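Long-range contacts in spermidine synthase (Corynebacterium glutamicum ATCC 13032, PDB 3GJY), which probably makes spermidine by transferring an aminopropyl group from decarboxylated S-adenosylmethionine to putrescine, using a methyltransferase-like Rossmann domain: residues 160-165 and 193-198; 93-98 and 114-119. One frame throughout, in Å; residues are numbered along the deposited sequence.

Both contacts lie in the central mixed sheet, their centres about 10 Å apart, and each joins two parallel strands of it. Along the chain they come in series: contact 2 pairs strands 92-96 and 115-120, and contact 1 then pairs strand 160-165 with strand 194-202. Strands 92-96 and 160-165 are sheet neighbours, so the two contacts run on into each other across the sheet, joined by probable hydrogen bonds from Leu96 N to Ile164 O and from Ile164 N to Thr94 O. The inner strands 92-96 and 160-165 thus stand at the centre of the Rossmann-like order of AdoMet-dependent methyltransferases, the fold that spermidine synthases share.

Contact 1 of 2, residues 160-165 and 193-198; sequences RDVIIR and GGLYVA
Strands 162-165 and 194-198 run parallel at 11°, joined by four backbone hydrogen bonds in which Leu195 and Val197 donate to Asp161 O and Ile163 O, while Ile163 and Arg165 donate to Leu195 O and Val197 O. The face carrying Val162, Ile164, Leu195 and Val197 is wholly aliphatic, as suits burial under helix 69-85; there Val162 CG1 lies 4.3 Å from Leu195 CD2. On the other face Ile163 CG2 reaches Tyr196 CD1 at 4.1 Å, neither squarely over the ring nor at its edge, and helix 180-189 packs on both residues. Arg165 sends CG anti to its own N (chi1 -166°) and then bends at chi3, which brings one face of the guanidinium over Ala198 CB, 3.6 Å from the plane and offset toward its rim. The small methyl lets this flat group come close. The Tyr196 ring stands almost upright to that plane, at 85°, and its OH approaches Arg165 NH1 to 3.5 Å at too poor an angle for a hydrogen bond. The buried charge is instead met by Glu212, in a salt bridge, and by Asn199 O. Such adjacent parallel strands, with a helix packed on each face, are characteristic of the Rossmann-like alpha/beta sandwich of AdoMet-dependent methyltransferases.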
loop_
_atom_site.group_PDB
_atom_site.type_symbol
_atom_site.label_atom_id
_atom_site.label_comp_id
_atom_site.label_asym_id
_atom_site.label_seq_id
_atom_site.Cartn_x
_atom_site.Cartn_y
_atom_site.Cartn_z
ATOM N N ARG A 160 1.017 -2.721 -15.815
ATOM C CA ARG A 160 0.289 -1.905 -14.794
ATOM C C ARG A 160 0.996 -0.567 -14.617
ATOM O O ARG A 160 2.191 -0.477 -14.898
ATOM C CB ARG A 160 0.183 -2.670 -13.447
ATOM C CG ARG A 160 1.536 -3.142 -12.913
ATOM C CD ARG A 160 1.499 -4.558 -12.386
ATOM N NE ARG A 160 1.260 -5.560 -13.396
ATOM C CZ ARG A 160 0.324 -6.526 -13.382
ATOM N NH1 ARG A 160 0.319 -7.382 -14.378
ATOM N NH2 ARG A 160 -0.615 -6.643 -12.451
ATOM N N ASP A 161 0.285 0.437 -14.087
ATOM C CA ASP A 161 0.860 1.777 -13.947
ATOM C C ASP A 161 1.302 2.085 -12.553
ATOM O O ASP A 161 2.218 2.895 -12.361
ATOM C CB ASP A 161 -0.176 2.802 -14.390
ATOM C CG ASP A 161 -0.605 2.535 -15.799
ATOM O OD1 ASP A 161 0.226 2.662 -16.722
ATOM O OD2 ASP A 161 -1.750 2.136 -16.009
ATOM N N VAL A 162 0.662 1.433 -11.570
ATOM C CA VAL A 162 0.948 1.662 -10.160
ATOM C C VAL A 162 0.844 0.319 -9.475
ATOM O O VAL A 162 -0.085 -0.422 -9.744
ATOM C CB VAL A 162 -0.101 2.650 -9.512
ATOM C CG1 VAL A 162 0.251 2.880 -8.066
ATOM C CG2 VAL A 162 -0.192 3.979 -10.286
ATOM N N ILE A 163 1.761 0.055 -8.554
ATOM C CA ILE A 163 1.655 -1.084 -7.640
ATOM C C ILE A 163 1.633 -0.530 -6.215
ATOM O O ILE A 163 2.505 0.240 -5.847
ATOM C CB ILE A 163 2.875 -2.034 -7.799
ATOM C CG1 ILE A 163 2.884 -2.694 -9.187
ATOM C CG2 ILE A 163 2.954 -3.102 -6.693
ATOM C CD1 ILE A 163 4.249 -3.260 -9.572
ATOM N N ILE A 164 0.632 -0.941 -5.432
ATOM C CA ILE A 164 0.515 -0.619 -4.015
ATOM C C ILE A 164 0.696 -1.926 -3.246
ATOM O O ILE A 164 -0.083 -2.857 -3.428
ATOM C CB ILE A 164 -0.851 0.033 -3.684
ATOM C CG1 ILE A 164 -1.037 1.315 -4.543
ATOM C CG2 ILE A 164 -0.934 0.337 -2.176
ATOM C CD1 ILE A 164 -2.316 2.035 -4.385
ATOM N N ARG A 165 1.721 -1.990 -2.398
ATOM C CA ARG A 165 1.956 -3.170 -1.560
ATOM C C ARG A 165 1.438 -2.870 -0.159
ATOM O O ARG A 165 1.910 -1.925 0.514
ATOM C CB ARG A 165 3.442 -3.523 -1.437
ATOM C CG ARG A 165 3.638 -4.897 -0.864
ATOM C CD ARG A 165 5.034 -5.077 -0.267
ATOM N NE ARG A 165 5.200 -4.273 0.930
ATOM C CZ ARG A 165 6.391 -3.953 1.432
ATOM N NH1 ARG A 165 7.508 -4.344 0.840
ATOM N NH2 ARG A 165 6.452 -3.200 2.519
ATOM N N GLY A 193 8.396 4.512 -16.055
ATOM C CA GLY A 193 8.121 5.654 -15.206
ATOM C C GLY A 193 7.005 5.463 -14.207
ATOM O O GLY A 193 6.700 6.412 -13.487
ATOM N N GLY A 194 6.428 4.250 -14.116
ATOM C CA GLY A 194 5.293 4.015 -13.210
ATOM C C GLY A 194 5.697 4.070 -11.746
ATOM O O GLY A 194 6.865 4.244 -11.419
ATOM N N LEU A 195 4.718 3.898 -10.866
ATOM C CA LEU A 195 4.915 4.098 -9.439
ATOM C C LEU A 195 4.782 2.819 -8.649
ATOM O O LEU A 195 3.800 2.112 -8.795
ATOM C CB LEU A 195 3.925 5.132 -8.912
ATOM C CG LEU A 195 3.881 5.403 -7.407
ATOM C CD1 LEU A 195 5.179 6.088 -7.014
ATOM C CD2 LEU A 195 2.655 6.310 -7.080
ATOM N N TYR A 196 5.756 2.571 -7.772
ATOM C CA TYR A 196 5.656 1.577 -6.712
ATOM C C TYR A 196 5.471 2.307 -5.375
ATOM O O TYR A 196 6.248 3.192 -5.035
ATOM C CB TYR A 196 6.932 0.698 -6.709
ATOM C CG TYR A 196 7.020 -0.229 -5.515
ATOM C CD1 TYR A 196 6.544 -1.538 -5.580
ATOM C CD2 TYR A 196 7.571 0.221 -4.321
ATOM C CE1 TYR A 196 6.630 -2.389 -4.495
ATOM C CE2 TYR A 196 7.662 -0.621 -3.200
ATOM C CZ TYR A 196 7.184 -1.944 -3.302
ATOM O OH TYR A 196 7.243 -2.806 -2.237
ATOM N N VAL A 197 4.477 1.881 -4.600
ATOM C CA VAL A 197 4.165 2.477 -3.280
ATOM C C VAL A 197 3.957 1.337 -2.300
ATOM O O VAL A 197 3.158 0.441 -2.589
ATOM C CB VAL A 197 2.815 3.246 -3.283
ATOM C CG1 VAL A 197 2.500 3.792 -1.891
ATOM C CG2 VAL A 197 2.808 4.346 -4.296
ATOM N N ALA A 198 4.606 1.378 -1.149
ATOM C CA ALA A 198 4.437 0.333 -0.146
ATOM C C ALA A 198 4.155 0.877 1.231
ATOM O O ALA A 198 4.800 1.825 1.695
ATOM C CB ALA A 198 5.683 -0.587 -0.083
#

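Contact 2 of 2, residues 93-98 and 114-119; sequences ITHLGG and SRNTVV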
loop_
_atom_site.group_PDB
_atom_site.type_symbol
_atom_site.label_atom_id
_atom_site.label_comp_id
_atom_site.label_asym_id
_atom_site.label_seq_id
_atom_site.Cartn_x
_atom_site.Cartn_y
_atom_site.Cartn_z
ATOM N N ILE A 93 -4.056 -0.063 -11.597
ATOM C CA ILE A 93 -3.424 -0.128 -10.283
ATOM C C ILE A 93 -3.504 -1.564 -9.745
ATOM O O ILE A 93 -4.623 -2.106 -9.647
ATOM C CB ILE A 93 -4.072 0.835 -9.262
ATOM C CG1 ILE A 93 -4.167 2.268 -9.813
ATOM C CG2 ILE A 93 -3.291 0.752 -7.904
ATOM C CD1 ILE A 93 -4.845 3.229 -8.859
ATOM N N THR A 94 -2.349 -2.150 -9.398
ATOM C CA THR A 94 -2.303 -3.470 -8.754
ATOM C C THR A 94 -2.072 -3.293 -7.284
ATOM O O THR A 94 -1.115 -2.588 -6.885
ATOM C CB THR A 94 -1.149 -4.325 -9.349
ATOM O OG1 THR A 94 -1.483 -4.581 -10.699
ATOM C CG2 THR A 94 -0.940 -5.664 -8.600
ATOM N N HIS A 95 -2.938 -3.928 -6.489
ATOM C CA HIS A 95 -2.865 -3.893 -5.039
ATOM C C HIS A 95 -2.406 -5.249 -4.560
ATOM O O HIS A 95 -3.148 -6.244 -4.696
ATOM C CB HIS A 95 -4.252 -3.567 -4.446
ATOM C CG HIS A 95 -4.796 -2.266 -4.897
ATOM N ND1 HIS A 95 -4.814 -1.145 -4.090
ATOM C CD2 HIS A 95 -5.391 -1.912 -6.067
ATOM C CE1 HIS A 95 -5.382 -0.153 -4.756
ATOM N NE2 HIS A 95 -5.726 -0.584 -5.965
ATOM N N LEU A 96 -1.164 -5.297 -4.088
ATOM C CA LEU A 96 -0.637 -6.562 -3.530
ATOM C C LEU A 96 -0.997 -6.580 -2.046
ATOM O O LEU A 96 -0.357 -5.912 -1.207
ATOM C CB LEU A 96 0.881 -6.674 -3.761
ATOM C CG LEU A 96 1.317 -6.685 -5.224
ATOM C CD1 LEU A 96 2.829 -6.642 -5.322
ATOM C CD2 LEU A 96 0.714 -7.843 -6.053
ATOM N N GLY A 97 -2.083 -7.267 -1.725
ATOM C CA GLY A 97 -2.739 -7.099 -0.405
ATOM C C GLY A 97 -3.612 -5.865 -0.320
ATOM O O GLY A 97 -3.476 -4.924 -1.099
ATOM N N GLY A 98 -4.448 -5.804 0.687
ATOM C CA GLY A 98 -5.147 -4.547 0.938
ATOM C C GLY A 98 -6.439 -4.809 1.652
ATOM O O GLY A 98 -7.391 -5.266 1.006
ATOM N N SER A 114 -10.333 4.024 -13.798
ATOM C CA SER A 114 -9.225 3.141 -13.404
ATOM C C SER A 114 -9.679 1.693 -13.207
ATOM O O SER A 114 -10.853 1.423 -12.907
ATOM C CB SER A 114 -8.517 3.668 -12.144
ATOM O OG SER A 114 -9.336 3.567 -10.975
ATOM N N ARG A 115 -8.745 0.788 -13.447
ATOM C CA ARG A 115 -8.932 -0.620 -13.166
ATOM C C ARG A 115 -8.039 -0.998 -12.009
ATOM O O ARG A 115 -6.807 -0.907 -12.134
ATOM C CB ARG A 115 -8.548 -1.454 -14.379
ATOM C CG ARG A 115 -9.569 -1.358 -15.529
ATOM C CD ARG A 115 -9.289 -2.359 -16.641
ATOM N NE ARG A 115 -8.192 -1.918 -17.483
ATOM C CZ ARG A 115 -7.462 -2.722 -18.272
ATOM N NH1 ARG A 115 -7.656 -4.054 -18.279
ATOM N NH2 ARG A 115 -6.496 -2.195 -19.049
ATOM N N ASN A 116 -8.639 -1.416 -10.892
ATOM C CA ASN A 116 -7.882 -1.789 -9.677
ATOM C C ASN A 116 -7.974 -3.286 -9.490
ATOM O O ASN A 116 -9.081 -3.820 -9.420
ATOM C CB ASN A 116 -8.485 -1.099 -8.442
ATOM C CG ASN A 116 -8.283 0.406 -8.476
ATOM O OD1 ASN A 116 -7.303 0.932 -7.892
ATOM N ND2 ASN A 116 -9.136 1.104 -9.217
ATOM N N THR A 117 -6.832 -3.957 -9.466
ATOM C CA THR A 117 -6.806 -5.405 -9.240
ATOM C C THR A 117 -6.190 -5.665 -7.880
ATOM O O THR A 117 -5.076 -5.205 -7.628
ATOM C CB THR A 117 -6.005 -6.109 -10.333
ATOM O OG1 THR A 117 -6.628 -5.832 -11.592
ATOM C CG2 THR A 117 -5.957 -7.595 -10.113
ATOM N N VAL A 118 -6.914 -6.366 -7.017
ATOM C CA VAL A 118 -6.440 -6.672 -5.671
ATOM C C VAL A 118 -6.085 -8.151 -5.632
ATOM O O VAL A 118 -6.921 -8.987 -5.933
ATOM C CB VAL A 118 -7.525 -6.345 -4.584
ATOM C CG1 VAL A 118 -6.960 -6.626 -3.178
ATOM C CG2 VAL A 118 -7.995 -4.877 -4.702
ATOM N N VAL A 119 -4.862 -8.455 -5.231
ATOM C CA VAL A 119 -4.411 -9.831 -5.041
ATOM C C VAL A 119 -4.499 -10.119 -3.555
ATOM O O VAL A 119 -3.748 -9.538 -2.732
ATOM C CB VAL A 119 -2.976 -10.067 -5.544
ATOM C CG1 VAL A 119 -2.584 -11.559 -5.349
ATOM C CG2 VAL A 119 -2.828 -9.599 -6.996
#
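His95 NE2 donates to Asn116 OD1 over 2.9 Å, in a bond that is nearly straight (169°) and lies in the imidazole plane. It arrives on a lone pair of the amide oxygen, at 121° to the C=O, although ring and amide are turned 39° against each other. His95 has CG beside its own N, anti to the carbonyl carbon, which sends the ring back along the strand toward Asn116, and the bond then limits rotation of both groups. The other end of the amide is held too: Asn116 ND2 donates to Ser114 OG at 3.0 Å and also to Arg140 O. An asparagine suits this buried place because it can accept from the histidine and donate on its far side.

Behind these side chains, strands 93-96 and 115-119 are joined in parallel by backbone bonds from Ile93 N to Arg115 O through to Val119 N to His95 O. They are the two strands of a right-handed beta-alpha-beta unit whose helix, 102-110, packs on Ile93, His95, Asn116 and Val118. After the first strand comes the glycine-rich turn that in AdoMet-dependent methyltransferases borders the cofactor site. Gly97 and Gly98 adopt backbone angles that suit glycine, and Gly97 N still bonds to Val119 O at 3.0 Å, carrying the pairing beyond the strand end.

Ile93 lies alongside Asn116, its CD1 3.5 Å from OD1, adding an aliphatic wall to the polar pair. Further along that face Val118 CG2 meets His95 CB at 4.0 Å, crossing it at a slant. On the opposite face Leu96 and Val119 point the same way and touch through CD2 and CG2 at 4.1 Å, both resting on Ala148 of helix 148-153.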